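Local coordinates for glutaredoxin 2 (Salmonella enterica subsp. enterica serovar Typhimurium, PDB 3IR4), which binds glutathione and, as a glutaredoxin of the glutathione transferase-like fold, probably catalyses glutathione-dependent reduction of disulfides, at residues N97-Q102 with A144-K149; A18-G23 with L178-R183; I68-D73 with P79-K84. All coordinates share one frame; numbering follows the deposited sequence. Where two conformers were deposited one is given.

Contact 1 of 3, residues N97-Q102 with A144-K149; sequences NGYVNQ and AGLIKK
One face of the Tyr99 ring is covered by the end of the Lys149 side chain, in one of the two conformers this lysine adopts: CE of Lys149 sits over the centre of the ring, 3.6 Å from the centroid, a CH-pi contact only 5° off the ring normal. The charge follows in the same direction, with Lys149 NZ 4.1 Å from the Tyr99 centroid, a cation-pi interaction. Two successive bends near the end of the lysine chain (chi3 58°, chi4 62°) fold it back over the ring. Leu146 CD2 also approaches the ring, 4.2 Å from Tyr99 CD2. Tyrosine suits this place because its ring takes the lysine while its hydroxyl is hydrogen-bonded to Asp153, farther along the same helix as Lys149. The two branches of Leu146 meet Gln102 at about a right angle: Leu146 CD1 lies 3.8 Å from Gln102 CB, and Leu146 CD2 lies 3.8 Å from Gln102 OE1. Leu146 also packs on Leu103, so its apolar branches are buried while the lysine lies at the exposed border. No hydrogen bond joins the two segments directly. This is helix-surface packing within the all-helical C-terminal domain of a glutathione transferase-like fold, where residues around the N-terminal end of helix 101-108 rest on helix 143-160.

Contact 2 of 3, residues A18-G23 with L178-R183; sequences ARMIFG and LFPLLR
A Met-aromatic contact at the interface between the thioredoxin-like and helical domains brings Met20, present as selenomethionine, against Phe179. SE of Met20 lies 5.2 Å from the centroid of the Phe179 ring and 76° off its normal, beside the edge and not over a face. The terminal methyl, Met20 CE, lies against Phe179 CB, 3.6 Å from it. The extended chain, CG to SE, carries the selenium across, and the bend at chi3 (70°) turns CE toward the base of the phenylalanine. At about a right angle to this side chain stands Pro180, whose CD is 4.0 Å from Met20 SE. A long, flexible and polarisable side chain suits the span between helices whose local axes are 11.2 Å apart at closest approach and 105° apart in direction. In the glutathione transferase-like architecture, helix 13-25 belongs to the N-terminal domain and helix 173-185 to the C-terminal one; Pro180 strengthens the junction by packing also on Pro13 and Val16. Beside them, in one conformer of each arginine, Arg19 NH1 comes 4.2 Å from Arg183 NH2, the guanidinium planes nearly perpendicular. Asp10 probably offsets the like charges: it forms a salt bridge with Arg183 and a long, weak ion pair with Arg19. Arg183 NH2 is also hydrogen-bonded to Asn211.

Contact 3 of 3, residues I68-D73 with P79-K84; sequences IVHYVD and PLLTGK. With SO4 (sulfate ion), chain D.
Both carboxylate oxygens of Asp73 accept backbone N-H groups from the loop that follows its helix. Leu80 N gives a nearly straight bond to Asp73 OD1, 2.8 Å long with 173° at the hydrogen, and Leu81 N reaches Asp73 OD2 at 3.0 Å. Each donor arrives on the syn side, slightly out of the carboxylate plane. With CG of Asp73 opposite its backbone N (chi1 -165°), the carboxylate extends from the helix toward the two consecutive amides. Aspartate suits the site because one short side chain offers two acceptors. The backbone carbonyl of Asp73 is also engaged, by Lys25 NZ and by a CA-H...O contact from Pro79. Beyond the polar grip, CD1 of Leu81 packs 3.6 Å from Val69 CG1 and lies 3.9 Å from His70 CD2. His70 NE2 has its own partner, Glu173. Elsewhere on the helix, in one of its two conformers, Tyr71 OH donates a 2.7 Å hydrogen bond to O1 of a sulfate, probably from the crystallisation liquor; O1 lies at the ring edge, and Lys56 NZ is also hydrogen-bonded to this ion. The paired amides would be expected to stabilise a negatively charged Asp73, and the two bonds hold the Leu80-Leu81 part of the interdomain connection against helix 65-74.

Overall arrangement
From the N terminus, the chain first passes through 18-23, the first half of contact 2, in the thioredoxin-like domain; its partner 178-183, in the helical domain, is separated from it by 154 residues. The long loop that contact 2 closes contains both other contacts. Contact 3 comes first, a short closure of five intervening residues that folds the linker back on helix 65-74. Contact 1 then opens and closes wholly within the helical domain, with 41 residues between its segments; contacts 3 and 1 are in series and do not cross. Contact 2 touches both neighbours: Ile21 packs on Val69, Val72 and Asp73, and Phe22 on Val72, while Leu181 meets Asn97 and Val100. Contacts 1 and 3 lie on opposite sides of the chain's centre.

Contact 1 of 3, residues N97-Q102 with A144-K149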
ATOM      1  N   ASN A  97       3.497  11.013  -3.997  1.00  7.86           N
ATOM      2  CA  ASN A  97       2.203  10.837  -3.346  1.00  7.80           C
ATOM      3  C   ASN A  97       1.328  12.061  -3.495  1.00  8.61           C
ATOM      4  O   ASN A  97       0.116  11.963  -3.368  1.00  9.30           O
ATOM      5  CB  ASN A  97       2.338  10.424  -1.883  1.00  7.50           C
ATOM      6  CG  ASN A  97       2.626   8.934  -1.722  1.00  7.93           C
ATOM      7  OD1 ASN A  97       1.948   8.081  -2.299  1.00 10.92           O
ATOM      8  ND2 ASN A  97       3.589   8.610  -0.875  1.00  8.77           N
ATOM      9  N   GLY A  98       1.915  13.207  -3.790  1.00  9.03           N
ATOM     10  CA  GLY A  98       1.164  14.413  -4.006  1.00  9.96           C
ATOM     11  C   GLY A  98       0.321  14.424  -5.273  1.00  9.38           C
ATOM     12  O   GLY A  98      -0.684  15.137  -5.299  1.00 11.75           O
ATOM     13  N   TYR A  99       0.705  13.673  -6.314  1.00  8.78           N
ATOM     14  CA  TYR A  99      -0.068  13.629  -7.586  1.00  7.97           C
ATOM     15  C   TYR A  99      -0.552  12.238  -8.004  1.00  7.07           C
ATOM     16  O   TYR A  99      -1.443  12.127  -8.842  1.00  7.43           O
ATOM     17  CB  TYR A  99       0.688  14.223  -8.783  1.00  9.38           C
ATOM     18  CG  TYR A  99       1.884  13.465  -9.269  1.00  8.65           C
ATOM     19  CD1 TYR A  99       3.154  13.739  -8.783  1.00  8.83           C
ATOM     20  CD2 TYR A  99       1.757  12.442 -10.205  1.00 10.31           C
ATOM     21  CE1 TYR A  99       4.284  13.044  -9.251  1.00  9.43           C
ATOM     22  CE2 TYR A  99       2.850  11.736 -10.659  1.00  9.73           C
ATOM     23  CZ  TYR A  99       4.106  12.025 -10.182  1.00  7.84           C
ATOM     24  OH  TYR A  99       5.178  11.298 -10.652  1.00  8.11           O
ATOM     25  N   VAL A 100       0.004  11.194  -7.424  1.00  6.72           N
ATOM     26  CA  VAL A 100      -0.202   9.838  -7.911  1.00  6.05           C
ATOM     27  C   VAL A 100      -1.648   9.373  -7.847  1.00  5.69           C
ATOM     28  O   VAL A 100      -2.046   8.501  -8.624  1.00  5.34           O
ATOM     29  CB  VAL A 100       0.742   8.847  -7.201  1.00  7.07           C
ATOM     30  CG1 VAL A 100       0.265   8.547  -5.791  1.00  8.70           C
ATOM     31  CG2 VAL A 100       0.874   7.559  -7.986  1.00  8.32           C
ATOM     32  N   ASN A 101      -2.443   9.927  -6.939  1.00  5.11           N
ATOM     33  CA  ASN A 101      -3.812   9.490  -6.811  1.00  5.47           C
ATOM     34  C   ASN A 101      -4.640   9.839  -8.052  1.00  5.33           C
ATOM     35  O   ASN A 101      -5.698   9.234  -8.238  1.00  5.13           O
ATOM     36  CB  ASN A 101      -4.469   9.988  -5.553  1.00  6.56           C
ATOM     37  CG  ASN A 101      -4.259   9.061  -4.397  1.00  8.71           C
ATOM     38  OD1 ASN A 101      -3.825   7.924  -4.598  1.00 12.28           O
ATOM     39  ND2 ASN A 101      -4.618   9.494  -3.206  1.00 12.50           N
ATOM     40  N   GLN A 102      -4.185  10.783  -8.884  1.00  4.34           N
ATOM     41  CA  GLN A 102      -4.888  11.040 -10.131  1.00  4.30           C
ATOM     42  C   GLN A 102      -4.793   9.835 -11.064  1.00  4.34           C
ATOM     43  O   GLN A 102      -5.650   9.666 -11.908  1.00  5.33           O
ATOM     44  CB  GLN A 102      -4.401  12.299 -10.788  1.00  5.22           C
ATOM     45  CG  GLN A 102      -4.730  13.529  -9.985  1.00  7.33           C
ATOM     46  CD  GLN A 102      -4.503  14.821 -10.728  1.00 10.53           C
ATOM     47  OE1 GLN A 102      -3.751  14.891 -11.698  1.00 13.34           O
ATOM     48  NE2 GLN A 102      -5.153  15.868 -10.269  1.00 12.33           N
ATOM     49  N   ALA A 144      -1.904  10.004 -20.121  1.00  6.20           N
ATOM     50  CA  ALA A 144      -0.629   9.977 -20.876  1.00  7.72           C
ATOM     51  C   ALA A 144       0.404  10.849 -20.166  1.00  7.14           C
ATOM     52  O   ALA A 144       1.544  10.455 -19.940  1.00  7.37           O
ATOM     53  CB  ALA A 144      -0.835  10.438 -22.318  1.00  9.04           C
ATOM     54  N   GLY A 145       0.020  12.073 -19.839  1.00  6.86           N
ATOM     55  CA  GLY A 145       0.939  12.977 -19.166  1.00  7.03           C
ATOM     56  C   GLY A 145       1.332  12.505 -17.769  1.00  5.52           C
ATOM     57  O   GLY A 145       2.466  12.643 -17.341  1.00  7.03           O
ATOM     58  N   LEU A 146       0.367  11.952 -17.031  1.00  6.02           N
ATOM     59  CA  LEU A 146       0.628  11.463 -15.684  1.00  5.87           C
ATOM     60  C   LEU A 146       1.586  10.271 -15.727  1.00  5.44           C
ATOM     61  O   LEU A 146       2.463  10.154 -14.879  1.00  6.42           O
ATOM     62  CB  LEU A 146      -0.672  11.085 -14.980  1.00  5.64           C
ATOM     63  CG  LEU A 146      -1.559  12.259 -14.583  1.00  6.49           C
ATOM     64  CD1 LEU A 146      -2.977  11.783 -14.288  1.00  7.23           C
ATOM     65  CD2 LEU A 146      -0.990  12.961 -13.364  1.00  9.47           C
ATOM     66  N   ILE A 147       1.385   9.388 -16.698  1.00  5.84           N
ATOM     67  CA  ILE A 147       2.259   8.223 -16.884  1.00  6.23           C
ATOM     68  C   ILE A 147       3.679   8.661 -17.211  1.00  5.80           C
ATOM     69  O   ILE A 147       4.680   8.094 -16.700  1.00  6.55           O
ATOM     70  CB  ILE A 147       1.681   7.263 -17.968  1.00  6.88           C
ATOM     71  CG1 ILE A 147       0.426   6.557 -17.414  1.00  7.60           C
ATOM     72  CG2 ILE A 147       2.747   6.267 -18.466  1.00  7.82           C
ATOM     73  CD1 ILE A 147      -0.459   5.875 -18.450  1.00  9.96           C
ATOM     74  N   LYS A 148       3.816   9.675 -18.049  1.00  6.45           N
ATOM     75  CA  LYS A 148       5.150  10.186 -18.349  1.00  7.71           C
ATOM     76  C   LYS A 148       5.803  10.793 -17.101  1.00  7.49           C
ATOM     77  O   LYS A 148       7.004  10.642 -16.879  1.00  8.36           O
ATOM     78  CB  LYS A 148       5.043  11.227 -19.477  1.00  9.56           C
ATOM     79  CG  LYS A 148       6.377  11.831 -19.927  1.00 13.84           C
ATOM     80  CD  LYS A 148       6.210  12.844 -21.054  1.00 19.05           C
ATOM     81  CE  LYS A 148       7.548  13.369 -21.542  1.00 22.17           C
ATOM     82  NZ  LYS A 148       8.298  12.323 -22.279  1.00 27.77           N
ATOM     83  N   LYS A 149       4.999  11.488 -16.287  0.50  7.44           N
ATOM     84  CA  LYS A 149       5.490  12.064 -15.023  0.50  7.17           C
ATOM     85  C   LYS A 149       6.010  10.994 -14.082  0.50  6.16           C
ATOM     86  O   LYS A 149       7.122  11.103 -13.569  0.50  6.11           O
ATOM     87  CB  LYS A 149       4.412  12.884 -14.280  0.50  8.75           C
ATOM     88  CG  LYS A 149       4.205  14.345 -14.735  0.50 10.88           C
ATOM     89  CD  LYS A 149       3.025  15.011 -14.005  0.50 12.55           C
ATOM     90  CE  LYS A 149       3.192  14.993 -12.501  0.50 12.31           C
ATOM     91  NZ  LYS A 149       4.407  15.751 -12.110  0.50 17.64           N
TER

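Contact 2 of 3, residues A18-G23 with L178-R183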
ATOM      1  N   ALA A  18       0.871  -2.555   6.787  1.00  4.18           N
ATOM      2  CA  ALA A  18       0.556  -3.420   7.915  1.00  5.43           C
ATOM      3  C   ALA A  18       0.762  -4.893   7.602  1.00  4.51           C
ATOM      4  O   ALA A  18       1.065  -5.658   8.492  1.00  6.67           O
ATOM      5  CB  ALA A  18      -0.862  -3.194   8.400  1.00  6.35           C
ATOM      6  N   ARG A  19       0.608  -5.289   6.347  0.60  4.32           N
ATOM      7  CA  ARG A  19       0.829  -6.664   5.924  0.60  4.38           C
ATOM      8  C   ARG A  19       2.298  -7.014   5.726  0.60  4.26           C
ATOM      9  O   ARG A  19       2.657  -8.190   5.752  0.60  4.48           O
ATOM     10  CB  ARG A  19       0.108  -6.914   4.601  0.60  4.71           C
ATOM     11  CG  ARG A  19      -1.383  -6.917   4.753  0.60  5.27           C
ATOM     12  CD  ARG A  19      -2.073  -6.925   3.407  0.60  5.92           C
ATOM     13  NE  ARG A  19      -1.762  -8.172   2.729  0.60  6.20           N
ATOM     14  CZ  ARG A  19      -2.060  -8.455   1.470  0.60  8.27           C
ATOM     15  NH1 ARG A  19      -2.673  -7.561   0.713  0.60  9.82           N
ATOM     16  NH2 ARG A  19      -1.730  -9.642   0.969  0.60  8.61           N
HETATM   17  N   MSE A  20       3.139  -6.020   5.457  1.00  4.78           N
HETATM   18  CA  MSE A  20       4.506  -6.325   5.053  1.00  4.54           C
HETATM   19  C   MSE A  20       5.342  -7.115   6.053  1.00  4.33           C
HETATM   20  O   MSE A  20       6.032  -8.027   5.667  1.00  5.07           O
HETATM   21  CB  MSE A  20       5.265  -5.056   4.650  1.00  4.87           C
HETATM   22  CG  MSE A  20       4.755  -4.446   3.359  1.00  4.39           C
HETATM   23 SE   MSE A  20       5.582  -2.746   2.950  1.00  6.16          SE
HETATM   24  CE  MSE A  20       7.350  -3.365   2.506  1.00  5.93           C
ATOM     25  N   ILE A  21       5.321  -6.731   7.331  1.00  5.41           N
ATOM     26  CA  ILE A  21       6.181  -7.408   8.306  1.00  6.09           C
ATOM     27  C   ILE A  21       5.745  -8.850   8.475  1.00  4.97           C
ATOM     28  O   ILE A  21       6.583  -9.728   8.695  1.00  6.08           O
ATOM     29  CB  ILE A  21       6.275  -6.670   9.666  1.00  7.41           C
ATOM     30  CG1 ILE A  21       6.941  -5.298   9.501  1.00  8.20           C
ATOM     31  CG2 ILE A  21       7.036  -7.521  10.722  1.00  9.10           C
ATOM     32  CD1 ILE A  21       8.359  -5.301   9.091  1.00  9.31           C
ATOM     33  N   PHE A  22       4.437  -9.125   8.416  1.00  5.24           N
ATOM     34  CA  PHE A  22       3.982 -10.504   8.506  1.00  4.48           C
ATOM     35  C   PHE A  22       4.658 -11.351   7.436  1.00  5.24           C
ATOM     36  O   PHE A  22       5.108 -12.468   7.665  1.00  5.78           O
ATOM     37  CB  PHE A  22       2.467 -10.602   8.395  1.00  4.96           C
ATOM     38  CG  PHE A  22       1.737 -10.085   9.590  1.00  4.36           C
ATOM     39  CD1 PHE A  22       1.557 -10.869  10.721  1.00  5.04           C
ATOM     40  CD2 PHE A  22       1.215  -8.794   9.597  1.00  5.68           C
ATOM     41  CE1 PHE A  22       0.875 -10.401  11.815  1.00  4.96           C
ATOM     42  CE2 PHE A  22       0.528  -8.327  10.715  1.00  6.59           C
ATOM     43  CZ  PHE A  22       0.354  -9.147  11.821  1.00  5.82           C
ATOM     44  N   GLY A  23       4.699 -10.839   6.214  1.00  4.62           N
ATOM     45  CA  GLY A  23       5.321 -11.564   5.145  1.00  5.36           C
ATOM     46  C   GLY A  23       6.807 -11.712   5.291  1.00  4.71           C
ATOM     47  O   GLY A  23       7.372 -12.797   5.134  1.00  5.61           O
ATOM     48  N   LEU A 178       7.711   2.908   0.757  1.00  4.31           N
ATOM     49  CA  LEU A 178       7.897   2.864  -0.684  1.00  3.88           C
ATOM     50  C   LEU A 178       7.166   1.712  -1.385  1.00  4.03           C
ATOM     51  O   LEU A 178       6.523   1.902  -2.423  1.00  4.36           O
ATOM     52  CB  LEU A 178       9.408   2.783  -1.014  1.00  4.87           C
ATOM     53  CG  LEU A 178       9.774   2.643  -2.472  1.00  4.77           C
ATOM     54  CD1 LEU A 178       9.248   3.857  -3.308  1.00  5.99           C
ATOM     55  CD2 LEU A 178      11.274   2.468  -2.622  1.00  7.13           C
ATOM     56  N   PHE A 179       7.297   0.499  -0.866  1.00  3.72           N
ATOM     57  CA  PHE A 179       6.710  -0.643  -1.523  1.00  4.13           C
ATOM     58  C   PHE A 179       5.200  -0.492  -1.833  1.00  3.46           C
ATOM     59  O   PHE A 179       4.798  -0.800  -2.944  1.00  4.09           O
ATOM     60  CB  PHE A 179       7.003  -1.962  -0.812  1.00  3.89           C
ATOM     61  CG  PHE A 179       6.303  -3.125  -1.450  1.00  3.84           C
ATOM     62  CD1 PHE A 179       6.693  -3.581  -2.709  1.00  5.22           C
ATOM     63  CD2 PHE A 179       5.205  -3.691  -0.849  1.00  4.50           C
ATOM     64  CE1 PHE A 179       6.052  -4.614  -3.317  1.00  5.14           C
ATOM     65  CE2 PHE A 179       4.539  -4.748  -1.468  1.00  5.42           C
ATOM     66  CZ  PHE A 179       4.954  -5.196  -2.711  1.00  5.38           C
ATOM     67  N   PRO A 180       4.387  -0.004  -0.889  1.00  3.76           N
ATOM     68  CA  PRO A 180       2.952   0.091  -1.201  1.00  4.13           C
ATOM     69  C   PRO A 180       2.665   0.966  -2.416  1.00  4.08           C
ATOM     70  O   PRO A 180       1.741   0.665  -3.196  1.00  4.34           O
ATOM     71  CB  PRO A 180       2.355   0.662   0.073  1.00  4.94           C
ATOM     72  CG  PRO A 180       3.312   0.239   1.168  1.00  5.44           C
ATOM     73  CD  PRO A 180       4.660   0.324   0.524  1.00  4.10           C
ATOM     74  N   LEU A 181       3.393   2.070  -2.547  1.00  3.62           N
ATOM     75  CA  LEU A 181       3.228   2.941  -3.699  1.00  4.41           C
ATOM     76  C   LEU A 181       3.567   2.199  -4.999  1.00  4.32           C
ATOM     77  O   LEU A 181       2.815   2.229  -5.972  1.00  4.60           O
ATOM     78  CB  LEU A 181       4.103   4.186  -3.516  1.00  4.56           C
ATOM     79  CG  LEU A 181       4.165   5.119  -4.709  1.00  6.59           C
ATOM     80  CD1 LEU A 181       2.782   5.641  -5.092  1.00  7.86           C
ATOM     81  CD2 LEU A 181       5.127   6.258  -4.401  1.00  9.73           C
ATOM     82  N   LEU A 182       4.705   1.511  -5.009  1.00  3.96           N
ATOM     83  CA  LEU A 182       5.108   0.776  -6.193  1.00  3.86           C
ATOM     84  C   LEU A 182       4.121  -0.349  -6.501  1.00  4.02           C
ATOM     85  O   LEU A 182       3.788  -0.585  -7.660  1.00  4.43           O
ATOM     86  CB  LEU A 182       6.536   0.244  -6.078  1.00  4.35           C
ATOM     87  CG  LEU A 182       7.630   1.275  -5.800  1.00  5.16           C
ATOM     88  CD1 LEU A 182       8.978   0.588  -5.713  1.00  6.03           C
ATOM     89  CD2 LEU A 182       7.646   2.374  -6.866  1.00  6.27           C
ATOM     90  N   ARG A 183       3.715  -1.085  -5.471  0.50  4.11           N
ATOM     91  CA  ARG A 183       2.759  -2.176  -5.640  0.50  4.56           C
ATOM     92  C   ARG A 183       1.489  -1.672  -6.319  0.50  4.29           C
ATOM     93  O   ARG A 183       1.002  -2.237  -7.296  0.50  4.68           O
ATOM     94  CB  ARG A 183       2.474  -2.786  -4.264  0.50  4.96           C
ATOM     95  CG  ARG A 183       1.581  -4.021  -4.224  0.50  5.68           C
ATOM     96  CD  ARG A 183       0.132  -3.742  -3.962  0.50  5.05           C
ATOM     97  NE  ARG A 183      -0.592  -5.013  -3.852  0.50  7.34           N
ATOM     98  CZ  ARG A 183      -1.817  -5.148  -3.355  0.50  9.17           C
ATOM     99  NH1 ARG A 183      -2.514  -4.093  -2.950  0.50 10.17           N
ATOM    100  NH2 ARG A 183      -2.345  -6.351  -3.270  0.50 11.76           N
TER

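Contact 3 of 3, residues I68-D73 with P79-K84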
ATOM      1  N   ILE A  68       1.216  -0.804  13.998  1.00  4.40           N
ATOM      2  CA  ILE A  68       1.097  -2.217  13.710  1.00  3.72           C
ATOM      3  C   ILE A  68       2.454  -2.747  13.237  1.00  4.34           C
ATOM      4  O   ILE A  68       2.901  -3.791  13.679  1.00  4.60           O
ATOM      5  CB  ILE A  68      -0.002  -2.460  12.659  1.00  4.07           C
ATOM      6  CG1 ILE A  68      -1.364  -2.051  13.211  1.00  4.66           C
ATOM      7  CG2 ILE A  68       0.009  -3.905  12.174  1.00  5.27           C
ATOM      8  CD1 ILE A  68      -2.438  -1.971  12.150  1.00  6.77           C
ATOM      9  N   VAL A  69       3.082  -2.065  12.284  1.00  4.22           N
ATOM     10  CA  VAL A  69       4.368  -2.476  11.749  1.00  4.69           C
ATOM     11  C   VAL A  69       5.363  -2.719  12.877  1.00  4.09           C
ATOM     12  O   VAL A  69       5.999  -3.750  12.941  1.00  4.67           O
ATOM     13  CB  VAL A  69       4.898  -1.430  10.734  1.00  4.60           C
ATOM     14  CG1 VAL A  69       6.397  -1.618  10.445  1.00  5.95           C
ATOM     15  CG2 VAL A  69       4.080  -1.495   9.417  1.00  5.90           C
ATOM     16  N   HIS A  70       5.512  -1.724  13.741  1.00  4.14           N
ATOM     17  CA  HIS A  70       6.507  -1.857  14.817  1.00  5.01           C
ATOM     18  C   HIS A  70       6.133  -2.894  15.869  1.00  4.53           C
ATOM     19  O   HIS A  70       6.994  -3.625  16.327  1.00  4.62           O
ATOM     20  CB  HIS A  70       6.818  -0.523  15.424  1.00  5.71           C
ATOM     21  CG  HIS A  70       7.563   0.377  14.495  1.00  5.72           C
ATOM     22  ND1 HIS A  70       7.060   1.579  14.058  1.00  9.37           N
ATOM     23  CD2 HIS A  70       8.782   0.241  13.905  1.00  6.01           C
ATOM     24  CE1 HIS A  70       7.934   2.144  13.244  1.00  7.82           C
ATOM     25  NE2 HIS A  70       8.986   1.348  13.127  1.00  8.03           N
ATOM     26  N   TYR A  71       4.863  -2.974  16.257  0.70  4.35           N
ATOM     27  CA  TYR A  71       4.436  -3.987  17.208  0.70  4.32           C
ATOM     28  C   TYR A  71       4.791  -5.383  16.693  0.70  4.61           C
ATOM     29  O   TYR A  71       5.412  -6.206  17.374  0.70  4.85           O
ATOM     30  CB  TYR A  71       2.929  -3.862  17.437  0.70  5.38           C
ATOM     31  CG  TYR A  71       2.357  -5.004  18.257  0.70  6.09           C
ATOM     32  CD1 TYR A  71       2.546  -5.072  19.632  0.70  7.94           C
ATOM     33  CD2 TYR A  71       1.668  -6.036  17.647  0.70  6.59           C
ATOM     34  CE1 TYR A  71       2.031  -6.140  20.382  0.70  7.58           C
ATOM     35  CE2 TYR A  71       1.148  -7.100  18.378  0.70  6.67           C
ATOM     36  CZ  TYR A  71       1.335  -7.160  19.745  0.70  7.69           C
ATOM     37  OH  TYR A  71       0.813  -8.210  20.485  0.70 10.09           O
ATOM     38  N   VAL A  72       4.385  -5.665  15.459  1.00  4.73           N
ATOM     39  CA  VAL A  72       4.616  -6.981  14.889  1.00  4.95           C
ATOM     40  C   VAL A  72       6.113  -7.244  14.670  1.00  4.22           C
ATOM     41  O   VAL A  72       6.571  -8.316  14.942  1.00  5.61           O
ATOM     42  CB  VAL A  72       3.795  -7.168  13.596  1.00  5.62           C
ATOM     43  CG1 VAL A  72       4.074  -8.519  12.917  1.00  6.94           C
ATOM     44  CG2 VAL A  72       2.302  -7.032  13.888  1.00  6.24           C
ATOM     45  N   ASP A  73       6.874  -6.263  14.209  1.00  4.43           N
ATOM     46  CA  ASP A  73       8.304  -6.450  14.011  1.00  4.23           C
ATOM     47  C   ASP A  73       9.007  -6.718  15.351  1.00  4.71           C
ATOM     48  O   ASP A  73      10.011  -7.424  15.397  1.00  5.30           O
ATOM     49  CB  ASP A  73       8.924  -5.214  13.361  1.00  4.99           C
ATOM     50  CG  ASP A  73      10.312  -5.468  12.789  1.00  4.65           C
ATOM     51  OD1 ASP A  73      10.571  -6.598  12.325  1.00  6.27           O
ATOM     52  OD2 ASP A  73      11.125  -4.511  12.802  1.00  5.50           O
ATOM     53  N   PRO A  79      13.762  -7.367  15.703  1.00  5.90           N
ATOM     54  CA  PRO A  79      13.278  -6.592  14.568  1.00  5.81           C
ATOM     55  C   PRO A  79      14.061  -6.835  13.283  1.00  5.02           C
ATOM     56  O   PRO A  79      15.269  -7.037  13.310  1.00  5.61           O
ATOM     57  CB  PRO A  79      13.531  -5.138  15.021  1.00  7.61           C
ATOM     58  CG  PRO A  79      13.624  -5.179  16.488  1.00  6.21           C
ATOM     59  CD  PRO A  79      14.113  -6.529  16.867  1.00  7.34           C
ATOM     60  N   LEU A  80      13.349  -6.759  12.159  1.00  4.45           N
ATOM     61  CA  LEU A  80      13.998  -6.643  10.858  1.00  4.51           C
ATOM     62  C   LEU A  80      14.264  -5.204  10.460  1.00  4.39           C
ATOM     63  O   LEU A  80      15.084  -4.973   9.575  1.00  4.50           O
ATOM     64  CB  LEU A  80      13.166  -7.313   9.774  1.00  5.77           C
ATOM     65  CG  LEU A  80      13.022  -8.830   9.830  1.00  6.94           C
ATOM     66  CD1 LEU A  80      12.380  -9.353   8.553  1.00  9.48           C
ATOM     67  CD2 LEU A  80      14.374  -9.509  10.033  1.00  9.33           C
ATOM     68  N   LEU A  81      13.552  -4.240  11.045  1.00  4.05           N
ATOM     69  CA  LEU A  81      13.732  -2.830  10.691  1.00  4.71           C
ATOM     70  C   LEU A  81      14.973  -2.325  11.431  1.00  4.74           C
ATOM     71  O   LEU A  81      14.907  -1.893  12.589  1.00  5.95           O
ATOM     72  CB  LEU A  81      12.486  -2.019  11.016  1.00  4.56           C
ATOM     73  CG  LEU A  81      11.262  -2.345  10.136  1.00  5.09           C
ATOM     74  CD1 LEU A  81       9.996  -1.812  10.788  1.00  7.24           C
ATOM     75  CD2 LEU A  81      11.434  -1.785   8.743  1.00  7.39           C
ATOM     76  N   THR A  82      16.109  -2.452  10.766  1.00  4.94           N
ATOM     77  CA  THR A  82      17.392  -2.141  11.378  1.00  5.75           C
ATOM     78  C   THR A  82      18.189  -1.061  10.669  1.00  5.51           C
ATOM     79  O   THR A  82      19.254  -0.693  11.130  1.00  6.99           O
ATOM     80  CB  THR A  82      18.268  -3.410  11.484  1.00  6.63           C
ATOM     81  OG1 THR A  82      18.544  -3.860  10.163  1.00 10.41           O
ATOM     82  CG2 THR A  82      17.626  -4.479  12.348  1.00  8.15           C
ATOM     83  N   GLY A  83      17.669  -0.575   9.549  1.00  5.72           N
ATOM     84  CA  GLY A  83      18.410   0.354   8.717  1.00  6.24           C
ATOM     85  C   GLY A  83      18.127   1.825   8.915  1.00  5.69           C
ATOM     86  O   GLY A  83      17.069   2.219   9.371  1.00  5.97           O
ATOM     87  N   LYS A  84      19.082   2.635   8.474  1.00  5.80           N
ATOM     88  CA  LYS A  84      18.892   4.056   8.388  1.00  5.75           C
ATOM     89  C   LYS A  84      17.897   4.374   7.284  1.00  6.05           C
ATOM     90  O   LYS A  84      17.633   3.558   6.384  1.00  6.91           O
ATOM     91  CB  LYS A  84      20.219   4.769   8.095  1.00  6.88           C
ATOM     92  CG  LYS A  84      20.789   4.540   6.694  1.00  8.34           C
ATOM     93  CD  LYS A  84      22.116   5.238   6.478  1.00 11.13           C
ATOM     94  CE  LYS A  84      23.247   4.636   7.243  1.00 13.76           C
ATOM     95  NZ  LYS A  84      23.551   3.253   6.799  1.00 14.84           N
TER
HETATM   96  S   SO4 D 218       0.448  -7.106  23.946  0.50 16.10           S
HETATM   97  O1  SO4 D 218       1.264  -8.013  23.131  0.50 15.69           O
HETATM   98  O2  SO4 D 218       0.545  -5.698  23.498  0.50 11.92           O
HETATM   99  O3  SO4 D 218      -0.938  -7.545  23.918  0.50 15.91           O
HETATM  100  O4  SO4 D 218       0.899  -7.241  25.340  0.50 17.67           O